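PDB 6O1X: DNA translocase coupling protein from Clostridium perfringens, which probably acts as a membrane-anchored, FtsK/SpoIIIE-type ATPase that binds DNA and ATP and drives plasmid DNA transfer in conjugation. Local coordinates for residues Thr40-Ile45 with Thr335-Ala340; Ala135-Ser140 with Gly300-Ser305; Gly141-Leu146 with Val232-Ala237; Val296-Arg301 with Gly325-Lys330. All coordinates share one frame; numbering follows the deposited sequence.

Interaction 1: residues Thr40-Ile45 with Thr335-Ala340. With AGS (phosphothiophosphoric acid-adenylate ester), chain E.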
# COMPACT_ATOMS: atom_id res chain seq x y z
N THR A 40 -3.15 -6.27 11.88
CA THR A 40 -2.33 -5.07 12.08
C THR A 40 -1.55 -5.12 13.40
O THR A 40 -0.57 -4.42 13.53
CB THR A 40 -3.20 -3.79 12.02
OG1 THR A 40 -3.98 -3.69 13.21
CG2 THR A 40 -4.11 -3.74 10.81
N ARG A 41 -2.00 -5.95 14.36
CA ARG A 41 -1.46 -6.16 15.71
C ARG A 41 -1.55 -4.87 16.57
O ARG A 41 -0.78 -4.67 17.49
CB ARG A 41 -0.06 -6.82 15.70
CG ARG A 41 -0.19 -8.34 15.69
CD ARG A 41 1.11 -9.07 15.40
NE ARG A 41 1.80 -9.52 16.61
CZ ARG A 41 2.78 -10.42 16.63
NH1 ARG A 41 3.20 -10.99 15.50
NH2 ARG A 41 3.37 -10.75 17.78
N ILE A 42 -2.58 -4.06 16.28
CA ILE A 42 -2.94 -2.80 16.94
C ILE A 42 -4.16 -3.09 17.81
O ILE A 42 -5.28 -3.30 17.32
CB ILE A 42 -3.20 -1.63 15.94
CG1 ILE A 42 -1.92 -1.20 15.20
CG2 ILE A 42 -3.90 -0.43 16.63
CD1 ILE A 42 -2.21 -0.27 13.95
N ASP A 43 -3.93 -3.06 19.10
CA ASP A 43 -4.90 -3.31 20.14
C ASP A 43 -5.54 -2.03 20.65
O ASP A 43 -4.97 -0.94 20.49
CB ASP A 43 -4.21 -4.08 21.27
CG ASP A 43 -3.46 -5.30 20.77
OD1 ASP A 43 -3.98 -6.00 19.86
OD2 ASP A 43 -2.33 -5.56 21.27
N GLU A 44 -6.74 -2.16 21.21
CA GLU A 44 -7.48 -1.06 21.81
C GLU A 44 -7.67 -1.46 23.27
O GLU A 44 -8.37 -2.45 23.55
CB GLU A 44 -8.82 -0.82 21.09
CG GLU A 44 -9.45 0.51 21.46
CD GLU A 44 -10.92 0.68 21.11
OE1 GLU A 44 -11.21 1.15 19.99
OE2 GLU A 44 -11.78 0.38 21.98
N ILE A 45 -7.02 -0.72 24.19
CA ILE A 45 -7.07 -0.99 25.62
C ILE A 45 -7.83 0.11 26.38
O ILE A 45 -7.32 1.22 26.55
CB ILE A 45 -5.68 -1.28 26.26
CG1 ILE A 45 -4.80 -2.21 25.37
CG2 ILE A 45 -5.85 -1.87 27.65
CD1 ILE A 45 -3.28 -2.31 25.82
N THR A 335 -5.68 -7.38 6.30
CA THR A 335 -5.28 -5.98 6.52
C THR A 335 -4.13 -6.12 7.51
O THR A 335 -4.36 -6.39 8.70
CB THR A 335 -6.42 -5.08 6.98
OG1 THR A 335 -7.50 -5.19 6.06
CG2 THR A 335 -5.99 -3.62 7.09
N VAL A 336 -2.89 -6.08 6.98
CA VAL A 336 -1.65 -6.36 7.70
C VAL A 336 -0.74 -5.12 7.81
O VAL A 336 -0.57 -4.40 6.83
CB VAL A 336 -0.93 -7.58 7.04
CG1 VAL A 336 0.31 -8.00 7.81
CG2 VAL A 336 -1.87 -8.78 6.91
N GLN A 337 -0.14 -4.89 8.98
CA GLN A 337 0.79 -3.78 9.15
C GLN A 337 2.17 -4.22 8.63
O GLN A 337 2.59 -5.35 8.90
CB GLN A 337 0.84 -3.32 10.62
CG GLN A 337 1.52 -1.99 10.82
CD GLN A 337 1.61 -1.52 12.27
OE1 GLN A 337 2.49 -0.73 12.62
NE2 GLN A 337 0.70 -1.98 13.15
N PHE A 338 2.87 -3.33 7.87
CA PHE A 338 4.21 -3.61 7.34
C PHE A 338 5.04 -2.35 7.18
O PHE A 338 4.49 -1.26 7.00
CB PHE A 338 4.17 -4.43 6.03
CG PHE A 338 3.86 -3.63 4.78
CD1 PHE A 338 2.55 -3.32 4.45
CD2 PHE A 338 4.88 -3.23 3.92
CE1 PHE A 338 2.26 -2.58 3.30
CE2 PHE A 338 4.59 -2.50 2.77
CZ PHE A 338 3.29 -2.18 2.47
N GLN A 339 6.36 -2.51 7.25
CA GLN A 339 7.29 -1.42 7.03
C GLN A 339 7.83 -1.54 5.61
O GLN A 339 8.61 -2.44 5.30
CB GLN A 339 8.41 -1.41 8.08
CG GLN A 339 9.44 -0.25 7.92
CD GLN A 339 8.85 1.14 8.07
OE1 GLN A 339 7.79 1.34 8.69
NE2 GLN A 339 9.54 2.13 7.52
N ALA A 340 7.41 -0.62 4.74
CA ALA A 340 7.81 -0.58 3.34
C ALA A 340 9.30 -0.36 3.20
O ALA A 340 9.86 0.45 3.95
CB ALA A 340 7.06 0.53 2.61
PG AGS E . 4.61 11.12 -1.82
S1G AGS E . 5.38 12.80 -1.33
O2G AGS E . 4.12 11.06 -3.32
O3G AGS E . 3.33 10.55 -1.11
PB AGS E . 7.13 9.66 -2.23
O1B AGS E . 7.47 10.38 -3.48
O2B AGS E . 7.16 8.17 -2.34
O3B AGS E . 5.69 10.00 -1.63
PA AGS E . 9.32 11.04 -0.76
O1A AGS E . 10.59 10.28 -0.65
O2A AGS E . 9.23 12.16 -1.80
O3A AGS E . 8.09 10.05 -1.02
O5' AGS E . 9.03 11.71 0.65
C5' AGS E . 8.67 10.91 1.79
C4' AGS E . 9.58 11.17 2.97
O4' AGS E . 9.51 10.05 3.87
C3' AGS E . 11.07 11.39 2.70
O3' AGS E . 11.65 12.31 3.63
C2' AGS E . 11.65 9.97 2.79
O2' AGS E . 12.98 9.95 3.31
C1' AGS E . 10.69 9.26 3.76
N9 AGS E . 10.32 7.91 3.36
C8 AGS E . 9.53 7.54 2.30
N7 AGS E . 9.33 6.25 2.21
C5 AGS E . 10.04 5.73 3.28
C6 AGS E . 10.28 4.41 3.72
N6 AGS E . 9.82 3.32 3.10
N1 AGS E . 11.07 4.24 4.81
C2 AGS E . 11.58 5.32 5.41
N3 AGS E . 11.43 6.61 5.09
C4 AGS E . 10.65 6.75 4.01
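Gln337 and Thr40 make the one hydrogen bond between these two segments: Gln337 NE2 donates to Thr40 O at 2.8 Å. The bond is bent, with 132° at the hydrogen, and the donor lies somewhat off the carbonyl plane. Gln337 CG is anti to the backbone N (chi1 -167°) and the chain is extended beyond it, which carries the amide its full length from the strand. Arg326 NH1 binds the other end, Gln337 OE1, and the two bonds together fix the rotation of the amide. Within segment 40-45, Ile42 N donates weakly to Thr40 OG1, 3.4 Å away, while Asp37 accepts from Thr40 N.

The remaining contacts are van der Waals. Ile42 crosses the Gln337 side chain at about a right angle, its CG1 3.4 Å from Gln337 NE2. Thr40 CG2 rests 3.4 Å from Thr335 O and meets the methyl Thr335 CG2 at 4.2 Å.

At the far end of strand 334-340, Ala340 O accepts from N6 of AGS at 3.0 Å. The touching residues are all buried, and the contact is a domain junction, joining the N-terminal four-stranded antiparallel sheet to the mixed sheet of the P-loop ATPase fold.

Interaction 2: residues Ala135-Ser140 with Gly300-Ser305. With AGS (phosphothiophosphoric acid-adenylate ester), chain E.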
# COMPACT_ATOMS: atom_id res chain seq x y z
N ALA A 135 -2.20 4.02 -1.64
CA ALA A 135 -2.80 5.24 -1.14
C ALA A 135 -2.02 5.82 -0.01
O ALA A 135 -1.60 5.11 0.91
CB ALA A 135 -4.23 4.99 -0.70
N GLY A 136 -1.83 7.12 -0.08
CA GLY A 136 -1.11 7.85 0.95
C GLY A 136 -1.01 9.32 0.61
O GLY A 136 -0.87 9.68 -0.56
N GLU A 137 -1.04 10.16 1.66
CA GLU A 137 -0.90 11.62 1.63
C GLU A 137 0.53 12.02 1.25
O GLU A 137 1.41 11.15 1.21
CB GLU A 137 -1.13 12.15 3.06
CG GLU A 137 -2.50 11.86 3.64
CD GLU A 137 -3.51 12.97 3.42
OE1 GLU A 137 -3.47 13.61 2.34
OE2 GLU A 137 -4.33 13.20 4.33
N THR A 138 0.78 13.34 1.08
CA THR A 138 2.12 13.87 0.80
C THR A 138 3.07 13.48 1.91
O THR A 138 2.70 13.60 3.09
CB THR A 138 2.10 15.39 0.60
OG1 THR A 138 1.51 15.65 -0.67
CG2 THR A 138 3.50 16.02 0.60
N GLY A 139 4.26 13.02 1.53
CA GLY A 139 5.34 12.64 2.44
C GLY A 139 5.20 11.28 3.09
O GLY A 139 6.00 10.94 3.96
N SER A 140 4.20 10.48 2.68
CA SER A 140 4.01 9.15 3.24
C SER A 140 5.01 8.12 2.70
O SER A 140 5.40 7.20 3.43
CB SER A 140 2.59 8.66 3.04
OG SER A 140 2.23 8.61 1.67
N GLY A 300 -1.27 4.12 3.50
CA GLY A 300 -0.58 4.92 4.50
C GLY A 300 -1.55 5.41 5.56
O GLY A 300 -2.75 5.14 5.49
N ARG A 301 -1.04 6.15 6.56
CA ARG A 301 -1.89 6.65 7.63
C ARG A 301 -2.77 7.80 7.16
O ARG A 301 -2.26 8.78 6.61
CB ARG A 301 -1.05 7.07 8.86
CG ARG A 301 -1.88 7.51 10.07
CD ARG A 301 -1.01 8.07 11.18
NE ARG A 301 -0.40 9.34 10.79
CZ ARG A 301 -0.90 10.54 11.07
NH1 ARG A 301 -2.02 10.66 11.78
NH2 ARG A 301 -0.28 11.63 10.65
N PHE A 302 -4.09 7.67 7.38
CA PHE A 302 -5.06 8.71 7.10
C PHE A 302 -5.72 9.14 8.41
O PHE A 302 -5.97 8.29 9.27
CB PHE A 302 -6.10 8.26 6.07
CG PHE A 302 -5.58 8.31 4.65
CD1 PHE A 302 -5.51 9.52 3.96
CD2 PHE A 302 -5.13 7.16 4.02
CE1 PHE A 302 -5.01 9.56 2.65
CE2 PHE A 302 -4.63 7.20 2.72
CZ PHE A 302 -4.56 8.40 2.05
N ALA A 303 -5.98 10.43 8.59
CA ALA A 303 -6.63 10.92 9.81
C ALA A 303 -8.14 10.70 9.76
O ALA A 303 -8.77 10.57 10.80
CB ALA A 303 -6.31 12.40 10.03
N ASP A 304 -8.73 10.67 8.56
CA ASP A 304 -10.18 10.47 8.41
C ASP A 304 -10.52 9.04 8.04
O ASP A 304 -10.09 8.55 7.00
CB ASP A 304 -10.85 11.48 7.44
CG ASP A 304 -9.98 12.17 6.40
OD1 ASP A 304 -8.92 11.60 6.02
OD2 ASP A 304 -10.36 13.28 5.95
N SER A 305 -11.30 8.36 8.91
CA SER A 305 -11.75 6.98 8.70
C SER A 305 -12.56 6.80 7.38
O SER A 305 -12.67 5.69 6.88
CB SER A 305 -12.53 6.49 9.92
OG SER A 305 -13.64 7.32 10.22
PG AGS E . 4.61 11.12 -1.82
S1G AGS E . 5.38 12.80 -1.33
O2G AGS E . 4.12 11.06 -3.32
O3G AGS E . 3.33 10.55 -1.11
PB AGS E . 7.13 9.66 -2.23
O1B AGS E . 7.47 10.38 -3.48
O2B AGS E . 7.16 8.17 -2.34
O3B AGS E . 5.69 10.00 -1.63
PA AGS E . 9.32 11.04 -0.76
O1A AGS E . 10.59 10.28 -0.65
O2A AGS E . 9.23 12.16 -1.80
O3A AGS E . 8.09 10.05 -1.02
O5' AGS E . 9.03 11.71 0.65
C5' AGS E . 8.67 10.91 1.79
C4' AGS E . 9.58 11.17 2.97
O4' AGS E . 9.51 10.05 3.87
C3' AGS E . 11.07 11.39 2.70
O3' AGS E . 11.65 12.31 3.63
C2' AGS E . 11.65 9.97 2.79
O2' AGS E . 12.98 9.95 3.31
C1' AGS E . 10.69 9.26 3.76
N9 AGS E . 10.32 7.91 3.36
C8 AGS E . 9.53 7.54 2.30
N7 AGS E . 9.33 6.25 2.21
C5 AGS E . 10.04 5.73 3.28
C6 AGS E . 10.28 4.41 3.72
N6 AGS E . 9.82 3.32 3.10
N1 AGS E . 11.07 4.24 4.81
C2 AGS E . 11.58 5.32 5.41
N3 AGS E . 11.43 6.61 5.09
C4 AGS E . 10.65 6.75 4.01
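The P-loop (Walker A) leaves its strand at Ala135, and here it is joined to the loop that follows strand 296-299. Gly300 N donates to Ala135 O at 2.8 Å in a nearly straight bond, 169° at the hydrogen, which extends the pairing of the two strands to the point where the phosphate loop begins. Beyond it, Phe302 turns its ring to the base of the loop. The carbonyl carbon of Ala135 lies at the ring edge, near the ring plane, and Ala135 CB is 4.1 Å from Phe302 CE2. Gly136 CA comes to 3.7 Å from Phe302 CZ, at a slant.

Glu137 also reaches the ring obliquely, near CE1 and CD1, with its CG 3.5 Å from Phe302 CE1. Its bend at chi2 (-94°) brings the carboxylate alongside the ring, the two planes 33° apart. Arg280 forms salt bridges with both Glu137 OE2 and Asp304 OD1, and so lies between two acids that would otherwise probably repel.

Inside the loop, Glu137 O takes two bonds: Ser140 OG donates in the carbonyl plane at 2.7 Å, and Ser140 N at 3.2 Å closes a type II turn. Gly139 N comes within 3.1 Å of S1G of AGS. This is a glycine-rich loop between strand and helix that wraps the nucleotide phosphates, as in the Walker A motif.

Interaction 3: residues Gly141-Leu146 with Val232-Ala237. With AGS (phosphothiophosphoric acid-adenylate ester), chain E.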
# COMPACT_ATOMS: atom_id res chain seq x y z
N GLY A 141 5.36 8.24 1.42
CA GLY A 141 6.24 7.29 0.75
C GLY A 141 5.46 6.26 -0.04
O GLY A 141 5.97 5.18 -0.32
N LYS A 142 4.20 6.60 -0.42
CA LYS A 142 3.33 5.72 -1.19
C LYS A 142 3.79 5.55 -2.65
O LYS A 142 3.40 4.58 -3.29
CB LYS A 142 1.86 6.18 -1.10
CG LYS A 142 1.52 7.47 -1.86
CD LYS A 142 0.92 7.19 -3.26
CE LYS A 142 0.55 8.45 -4.02
NZ LYS A 142 1.73 9.36 -4.23
N SER A 143 4.62 6.48 -3.17
CA SER A 143 5.16 6.43 -4.53
C SER A 143 6.48 5.71 -4.53
O SER A 143 6.87 5.21 -5.57
CB SER A 143 5.35 7.84 -5.08
OG SER A 143 4.13 8.40 -5.53
N VAL A 144 7.18 5.68 -3.39
CA VAL A 144 8.47 4.98 -3.20
C VAL A 144 8.16 3.48 -3.43
O VAL A 144 8.90 2.82 -4.15
CB VAL A 144 9.05 5.29 -1.78
CG1 VAL A 144 9.97 4.18 -1.27
CG2 VAL A 144 9.78 6.63 -1.75
N ILE A 145 7.01 2.99 -2.91
CA ILE A 145 6.53 1.61 -3.06
C ILE A 145 6.33 1.26 -4.53
O ILE A 145 6.80 0.22 -4.97
CB ILE A 145 5.25 1.33 -2.20
CG1 ILE A 145 5.52 1.66 -0.73
CG2 ILE A 145 4.79 -0.15 -2.36
CD1 ILE A 145 4.31 1.76 0.10
N LEU A 146 5.69 2.14 -5.28
CA LEU A 146 5.47 1.90 -6.70
C LEU A 146 6.77 1.87 -7.50
O LEU A 146 6.96 0.96 -8.31
CB LEU A 146 4.46 2.89 -7.29
CG LEU A 146 3.08 2.87 -6.62
CD1 LEU A 146 2.18 3.88 -7.25
CD2 LEU A 146 2.44 1.51 -6.71
N VAL A 232 2.72 2.26 -14.44
CA VAL A 232 2.71 2.97 -13.17
C VAL A 232 1.97 4.27 -13.37
O VAL A 232 2.42 5.12 -14.12
CB VAL A 232 4.14 3.18 -12.55
CG1 VAL A 232 4.04 3.81 -11.17
CG2 VAL A 232 4.91 1.87 -12.47
N ILE A 233 0.84 4.41 -12.72
CA ILE A 233 0.02 5.61 -12.75
C ILE A 233 0.34 6.32 -11.46
O ILE A 233 -0.01 5.82 -10.39
CB ILE A 233 -1.49 5.29 -12.89
CG1 ILE A 233 -1.73 4.47 -14.19
CG2 ILE A 233 -2.35 6.60 -12.84
CD1 ILE A 233 -3.01 3.72 -14.26
N ASP A 234 1.07 7.43 -11.54
CA ASP A 234 1.49 8.17 -10.37
C ASP A 234 0.31 8.74 -9.58
O ASP A 234 0.33 8.68 -8.35
CB ASP A 234 2.50 9.27 -10.75
CG ASP A 234 3.10 9.94 -9.52
OD1 ASP A 234 3.84 9.24 -8.77
OD2 ASP A 234 2.80 11.14 -9.28
N GLU A 235 -0.70 9.29 -10.27
CA GLU A 235 -1.85 9.86 -9.58
C GLU A 235 -3.14 9.56 -10.31
O GLU A 235 -3.41 10.14 -11.38
CB GLU A 235 -1.68 11.38 -9.28
CG GLU A 235 -2.89 12.01 -8.57
CD GLU A 235 -3.43 11.32 -7.33
OE1 GLU A 235 -2.67 11.18 -6.34
OE2 GLU A 235 -4.61 10.90 -7.34
N LEU A 236 -3.95 8.69 -9.70
CA LEU A 236 -5.23 8.27 -10.26
C LEU A 236 -6.18 9.44 -10.53
O LEU A 236 -6.89 9.41 -11.55
CB LEU A 236 -5.91 7.21 -9.36
CG LEU A 236 -7.15 6.51 -9.94
CD1 LEU A 236 -6.90 5.95 -11.36
CD2 LEU A 236 -7.74 5.49 -8.95
N ALA A 237 -6.17 10.48 -9.64
CA ALA A 237 -7.07 11.65 -9.80
C ALA A 237 -6.83 12.44 -11.11
O ALA A 237 -7.78 12.91 -11.72
CB ALA A 237 -7.03 12.56 -8.57
PG AGS E . 4.61 11.12 -1.82
S1G AGS E . 5.38 12.80 -1.33
O2G AGS E . 4.12 11.06 -3.32
O3G AGS E . 3.33 10.55 -1.11
PB AGS E . 7.13 9.66 -2.23
O1B AGS E . 7.47 10.38 -3.48
O2B AGS E . 7.16 8.17 -2.34
O3B AGS E . 5.69 10.00 -1.63
PA AGS E . 9.32 11.04 -0.76
O1A AGS E . 10.59 10.28 -0.65
O2A AGS E . 9.23 12.16 -1.80
O3A AGS E . 8.09 10.05 -1.02
O5' AGS E . 9.03 11.71 0.65
C5' AGS E . 8.67 10.91 1.79
C4' AGS E . 9.58 11.17 2.97
O4' AGS E . 9.51 10.05 3.87
C3' AGS E . 11.07 11.39 2.70
O3' AGS E . 11.65 12.31 3.63
C2' AGS E . 11.65 9.97 2.79
O2' AGS E . 12.98 9.95 3.31
C1' AGS E . 10.69 9.26 3.76
N9 AGS E . 10.32 7.91 3.36
C8 AGS E . 9.53 7.54 2.30
N7 AGS E . 9.33 6.25 2.21
C5 AGS E . 10.04 5.73 3.28
C6 AGS E . 10.28 4.41 3.72
N6 AGS E . 9.82 3.32 3.10
N1 AGS E . 11.07 4.24 4.81
C2 AGS E . 11.58 5.32 5.41
N3 AGS E . 11.43 6.61 5.09
C4 AGS E . 10.65 6.75 4.01
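The carboxylate of Asp234 is the flat group that meets the helix, and Ser143 OG approaches its OD1 at 3.4 Å. At most a weak hydrogen bond forms, since the one proton of Ser143 may go instead to Glu170 OE1. Asp234 CG is anti to the backbone N (chi1 -172°), which swings the carboxylate from the end of strand 229-233 toward the nucleotide, and the side chain of Phe171 touches it. A second carboxylate, that of Glu235, faces its own backbone: OE2 accepts from Ala237 N at 2.8 Å through its anti lone pair, 163° at the hydrogen, and caps the following helix.

Lys142 bends at chi2 and again at chi4, a curl that returns its NZ to Ser143 OG, to which it donates at 2.9 Å. The same NZ is 3.1 Å from O2G of AGS. At the helix start, O2B receives two weak bonds, from Ser143 N at 3.2 Å and from Val144 N at 2.7 Å. Further along, the contact is apolar: Leu146 CB packs on Val232 CG1 at 4.0 Å, and both side chains are buried.

The arrangement is that of Walker A facing an apparent Walker B strand end. A lysine ammonium and the helix N-terminus lie against the phosphates and would probably offset their negative charge. In related P-loop ATPases the hydroxyl at this position is a ligand of the magnesium ion; the place of Ser143 OG, between O2G and Asp234, is consistent with that role.

Interaction 4: residues Val296-Arg301 with Gly325-Lys330. With AGS (phosphothiophosphoric acid-adenylate ester), chain E.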
# COMPACT_ATOMS: atom_id res chain seq x y z
N VAL A 296 -5.00 -5.67 -4.66
CA VAL A 296 -4.02 -5.23 -3.67
C VAL A 296 -4.19 -3.76 -3.32
O VAL A 296 -4.30 -2.89 -4.20
CB VAL A 296 -2.57 -5.59 -4.08
CG1 VAL A 296 -1.53 -4.96 -3.15
CG2 VAL A 296 -2.37 -7.11 -4.18
N ARG A 297 -4.24 -3.49 -2.02
CA ARG A 297 -4.33 -2.14 -1.46
C ARG A 297 -3.21 -1.95 -0.45
O ARG A 297 -3.07 -2.74 0.48
CB ARG A 297 -5.67 -1.86 -0.76
CG ARG A 297 -6.87 -2.45 -1.45
CD ARG A 297 -7.46 -1.57 -2.53
NE ARG A 297 -8.45 -2.35 -3.26
CZ ARG A 297 -9.59 -2.80 -2.73
NH1 ARG A 297 -9.93 -2.48 -1.49
NH2 ARG A 297 -10.39 -3.57 -3.45
N ILE A 298 -2.40 -0.95 -0.70
CA ILE A 298 -1.34 -0.51 0.18
C ILE A 298 -1.79 0.87 0.67
O ILE A 298 -2.18 1.72 -0.15
CB ILE A 298 0.06 -0.56 -0.47
CG1 ILE A 298 0.47 -2.06 -0.72
CG2 ILE A 298 1.06 0.14 0.44
CD1 ILE A 298 1.53 -2.27 -1.76
N CYS A 299 -1.88 1.05 2.01
CA CYS A 299 -2.47 2.27 2.56
C CYS A 299 -1.65 2.86 3.67
O CYS A 299 -1.38 2.19 4.66
CB CYS A 299 -3.92 2.04 2.99
SG CYS A 299 -4.91 3.56 3.20
N GLY A 300 -1.27 4.12 3.50
CA GLY A 300 -0.58 4.92 4.50
C GLY A 300 -1.55 5.41 5.56
O GLY A 300 -2.75 5.14 5.49
N ARG A 301 -1.04 6.15 6.56
CA ARG A 301 -1.89 6.65 7.63
C ARG A 301 -2.77 7.80 7.16
O ARG A 301 -2.26 8.78 6.61
CB ARG A 301 -1.05 7.07 8.86
CG ARG A 301 -1.88 7.51 10.07
CD ARG A 301 -1.01 8.07 11.18
NE ARG A 301 -0.40 9.34 10.79
CZ ARG A 301 -0.90 10.54 11.07
NH1 ARG A 301 -2.02 10.66 11.78
NH2 ARG A 301 -0.28 11.63 10.65
N GLY A 325 7.06 5.35 6.38
CA GLY A 325 7.24 4.09 5.66
C GLY A 325 6.35 2.98 6.19
O GLY A 325 6.41 1.86 5.69
N ARG A 326 5.55 3.27 7.25
CA ARG A 326 4.65 2.29 7.84
C ARG A 326 3.31 2.31 7.14
O ARG A 326 2.67 3.36 7.05
CB ARG A 326 4.49 2.47 9.35
CG ARG A 326 3.91 1.24 10.05
CD ARG A 326 4.88 0.06 10.08
NE ARG A 326 6.12 0.35 10.79
CZ ARG A 326 6.26 0.28 12.12
NH1 ARG A 326 5.23 -0.05 12.88
NH2 ARG A 326 7.42 0.58 12.69
N PHE A 327 2.91 1.15 6.63
CA PHE A 327 1.71 1.02 5.83
C PHE A 327 0.88 -0.17 6.22
O PHE A 327 1.34 -1.06 6.95
CB PHE A 327 2.10 0.86 4.32
CG PHE A 327 2.57 2.13 3.63
CD1 PHE A 327 3.89 2.55 3.73
CD2 PHE A 327 1.70 2.86 2.83
CE1 PHE A 327 4.31 3.73 3.13
CE2 PHE A 327 2.12 4.04 2.22
CZ PHE A 327 3.43 4.48 2.38
N LEU A 328 -0.33 -0.20 5.66
CA LEU A 328 -1.22 -1.33 5.76
C LEU A 328 -1.28 -2.01 4.38
O LEU A 328 -1.24 -1.36 3.32
CB LEU A 328 -2.61 -0.90 6.22
CG LEU A 328 -2.77 -0.49 7.70
CD1 LEU A 328 -4.23 -0.18 7.99
CD2 LEU A 328 -2.35 -1.60 8.65
N PHE A 329 -1.39 -3.34 4.41
CA PHE A 329 -1.47 -4.19 3.24
C PHE A 329 -2.75 -4.95 3.28
O PHE A 329 -2.99 -5.68 4.23
CB PHE A 329 -0.30 -5.19 3.20
CG PHE A 329 -0.38 -6.19 2.06
CD1 PHE A 329 -0.02 -5.82 0.76
CD2 PHE A 329 -0.78 -7.50 2.29
CE1 PHE A 329 -0.09 -6.75 -0.29
CE2 PHE A 329 -0.82 -8.44 1.25
CZ PHE A 329 -0.49 -8.05 -0.04
N LYS A 330 -3.54 -4.83 2.21
CA LYS A 330 -4.79 -5.57 2.11
C LYS A 330 -4.89 -6.39 0.82
O LYS A 330 -4.72 -5.86 -0.28
CB LYS A 330 -6.01 -4.66 2.29
CG LYS A 330 -7.34 -5.41 2.27
CD LYS A 330 -8.38 -4.77 1.38
CE LYS A 330 -9.64 -5.60 1.29
NZ LYS A 330 -10.16 -5.96 2.63
PG AGS E . 4.61 11.12 -1.82
S1G AGS E . 5.38 12.80 -1.33
O2G AGS E . 4.12 11.06 -3.32
O3G AGS E . 3.33 10.55 -1.11
PB AGS E . 7.13 9.66 -2.23
O1B AGS E . 7.47 10.38 -3.48
O2B AGS E . 7.16 8.17 -2.34
O3B AGS E . 5.69 10.00 -1.63
PA AGS E . 9.32 11.04 -0.76
O1A AGS E . 10.59 10.28 -0.65
O2A AGS E . 9.23 12.16 -1.80
O3A AGS E . 8.09 10.05 -1.02
O5' AGS E . 9.03 11.71 0.65
C5' AGS E . 8.67 10.91 1.79
C4' AGS E . 9.58 11.17 2.97
O4' AGS E . 9.51 10.05 3.87
C3' AGS E . 11.07 11.39 2.70
O3' AGS E . 11.65 12.31 3.63
C2' AGS E . 11.65 9.97 2.79
O2' AGS E . 12.98 9.95 3.31
C1' AGS E . 10.69 9.26 3.76
N9 AGS E . 10.32 7.91 3.36
C8 AGS E . 9.53 7.54 2.30
N7 AGS E . 9.33 6.25 2.21
C5 AGS E . 10.04 5.73 3.28
C6 AGS E . 10.28 4.41 3.72
N6 AGS E . 9.82 3.32 3.10
N1 AGS E . 11.07 4.24 4.81
C2 AGS E . 11.58 5.32 5.41
N3 AGS E . 11.43 6.61 5.09
C4 AGS E . 10.65 6.75 4.01
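Phe327 and Gly300 meet at one end of an antiparallel strand pair, 296-299 with 326-330, in the mixed sheet of the P-loop ATPase fold. The strand segments run at 161° to each other, and four backbone bonds join them in two hydrogen-bonded pairs, Arg297 with Lys330 and Cys299 with Leu328.

The Phe327 side chain can be followed outward. CB lies 3.7 Å from Cys299 O. CG is 4.1 Å from Ile298 CG2, and this isoleucine crosses the phenylalanine at about a right angle. CD2 makes the ring's closest approach to segment 296-301, 3.3 Å from Gly300 N, and CE2 is next to the glycine, 3.6 Å from Gly300 CA. CZ, the tip, reaches the P-loop and the start of helix 142-155, packing against Ser140 and Lys142. Gly325 O sits at the ring edge, in its plane. The ring thus wedges between the sheet and the Walker A segment.

On the same face as Ile298, Phe329 receives Val296 CG1 at 3.7 Å from its CE1. On the other face, beside Cys299 and Leu328, Arg297 and Lys330 lie side by side and point the same way. Their hydrocarbon parts touch, Arg297 CG lying 4.0 Å from Lys330 CD, and their polar ends find separate acceptors: Val311 O for Arg297 NH1, Gly332 O for Lys330 NZ. The two charged ends, Arg297 NH1 and Lys330 NZ, stay 5.4 Å apart. On the Phe329 ring, the edge is met by Ile298 CG1, 4.1 Å from Phe329 CD1.

Overall arrangement
From the N terminus, interaction 1 opens first at 40-45 and closes last at 335-340, so its loop encloses the other three and ties the N-terminal domain to the ATPase sheet. Interaction 2 opens next at 135-140, and interaction 3 is nested wholly inside its loop, joining the P-loop helix to strand 229-233. Interaction 4 opens at 296-301, on the stretch where interaction 2 ends, shares Gly300 and Arg301 with it, and follows interaction 3 in series. The strand of interaction 1 neighbours strand 326-331 of interaction 4, and Ile145 of interaction 3 packs on Phe327 and Ala340. Each has a segment that reaches AGS, interaction 1 chiefly through Ala340 at its strand end.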